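Local coordinates for protein inositol 2-dehydrogenase (Sinorhizobium meliloti, PDB 4HKT) that oxidises myo-inositol to scyllo-inosose with NAD(+) as hydride acceptor, the first step of myo-inositol degradation to acetyl-CoA, at residues S190-A195 / S213-T218. Residues are numbered along the deposited sequence; the frame is centred on the assembly and turned at random.
Sequences SVTATA and SVILQT
T192 and I215 form the central hydrogen-bonded pair of two neighbouring antiparallel strands, 190-195 and 213-218. Their bonds are short and straight: I215 N to T192 O is 2.8 Å, with an N-H...O angle of 168°, and T192 N to I215 O is 2.9 Å. At T194 and S213 a second such pair closes nearly as well, the bond from S213 N to T194 O being a little longer, whereas the pairing slackens at S190 and Q217, where the bond from S190 N to Q217 O is weak, at 3.3 Å. Between the T192-I215 and T194-S213 pairs, A193 faces V214 in a non-hydrogen-bonded pair with only 4.2 Å separating their CA atoms, an approach that the small methyl of alanine accommodates.

The tightly packed side carries V191, A193, V214 and L216. V191 sets CG1 anti to its backbone N (chi1 -180°), against V214 CG1 at 3.7 Å, while its other branch, CG2, lies 3.6 Å from L216 CD2. Branched aliphatic groups, with A193 among them, suit this face because they pack closely and add no polar side-chain atom.

The other side is more polar and partly hydrated. S190 OG sits between its own N and carbonyl carbon (chi1 73°) and holds two waters: one also donates to I215 O, the other to Q217 OE1, 2.8 Å from the water oxygen. A hydroxyl suits this place because one small group can bond to both waters; the long amide of Q217 reaches the second, while its NE2 bonds to G221 O. Farther along, T194 OG1 and S213 OG both bond to Q223 of the second subunit, and T192 packs on its counterpart there, so this face helps build the subunit interface.

Within the mixed sheet of the C-terminal domain, strand 223-229 flanks 213-218 and the short strand 328-329 flanks 190-195, while helices 168-184 and 305-324 cover the aliphatic face.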
# COMPACT_ATOMS: atom_id res chain seq x y z
N SER B 190 23.35 15.09 -22.17
CA SER B 190 24.19 15.54 -21.10
C SER B 190 24.07 14.64 -19.86
O SER B 190 23.00 14.11 -19.54
CB SER B 190 23.88 16.99 -20.72
OG SER B 190 22.65 17.10 -20.03
N VAL B 191 25.19 14.49 -19.19
CA VAL B 191 25.29 13.70 -17.96
C VAL B 191 26.00 14.49 -16.87
O VAL B 191 27.05 15.06 -17.12
CB VAL B 191 26.07 12.43 -18.22
CG1 VAL B 191 26.17 11.60 -16.94
CG2 VAL B 191 25.39 11.63 -19.29
N THR B 192 25.42 14.54 -15.69
CA THR B 192 26.15 15.08 -14.56
C THR B 192 25.98 14.12 -13.39
O THR B 192 24.90 13.53 -13.19
CB THR B 192 25.76 16.56 -14.28
OG1 THR B 192 26.76 17.17 -13.43
CG2 THR B 192 24.41 16.63 -13.66
N ALA B 193 27.07 13.92 -12.66
CA ALA B 193 27.10 12.84 -11.68
C ALA B 193 27.94 13.17 -10.47
O ALA B 193 28.85 14.00 -10.53
CB ALA B 193 27.68 11.59 -12.30
N THR B 194 27.59 12.53 -9.37
CA THR B 194 28.40 12.62 -8.16
C THR B 194 28.63 11.20 -7.67
O THR B 194 27.86 10.30 -7.98
CB THR B 194 27.70 13.41 -7.06
OG1 THR B 194 26.42 12.82 -6.81
CG2 THR B 194 27.53 14.89 -7.46
N ALA B 195 29.65 11.04 -6.84
CA ALA B 195 30.02 9.70 -6.34
C ALA B 195 30.77 9.79 -5.02
O ALA B 195 31.37 10.81 -4.69
CB ALA B 195 30.88 8.98 -7.36
N SER B 213 24.97 9.25 -7.78
CA SER B 213 23.77 9.97 -8.17
C SER B 213 24.07 10.57 -9.55
O SER B 213 25.16 11.10 -9.79
CB SER B 213 23.49 11.08 -7.20
OG SER B 213 23.36 10.66 -5.87
N VAL B 214 23.11 10.46 -10.47
CA VAL B 214 23.30 10.96 -11.84
C VAL B 214 22.05 11.72 -12.31
O VAL B 214 20.98 11.35 -11.96
CB VAL B 214 23.56 9.82 -12.82
CG1 VAL B 214 23.94 10.39 -14.18
CG2 VAL B 214 24.69 8.92 -12.35
N ILE B 215 22.24 12.80 -13.04
CA ILE B 215 21.17 13.46 -13.77
C ILE B 215 21.51 13.45 -15.26
O ILE B 215 22.59 13.91 -15.67
CB ILE B 215 20.97 14.93 -13.37
CG1 ILE B 215 20.77 15.11 -11.89
CG2 ILE B 215 19.77 15.50 -14.14
CD1 ILE B 215 21.00 16.56 -11.44
N LEU B 216 20.58 12.92 -16.05
CA LEU B 216 20.61 12.93 -17.49
C LEU B 216 19.58 13.93 -18.01
O LEU B 216 18.51 14.06 -17.42
CB LEU B 216 20.20 11.55 -18.03
CG LEU B 216 20.88 10.32 -17.46
CD1 LEU B 216 20.38 9.07 -18.18
CD2 LEU B 216 22.35 10.50 -17.64
N GLN B 217 19.91 14.62 -19.10
CA GLN B 217 18.96 15.55 -19.69
C GLN B 217 19.00 15.41 -21.20
O GLN B 217 20.07 15.21 -21.79
CB GLN B 217 19.21 16.99 -19.23
CG GLN B 217 18.30 18.04 -19.85
CD GLN B 217 18.31 19.34 -19.10
OE1 GLN B 217 19.37 19.92 -18.84
NE2 GLN B 217 17.14 19.81 -18.73
N THR B 218 17.81 15.47 -21.80
CA THR B 218 17.65 15.35 -23.22
C THR B 218 17.65 16.73 -23.83
O THR B 218 17.57 17.75 -23.11
CB THR B 218 16.30 14.69 -23.59
OG1 THR B 218 15.23 15.61 -23.32
CG2 THR B 218 16.11 13.42 -22.82
O HOH W 1 22.80 16.40 -17.28
O HOH W 2 21.59 19.47 -20.55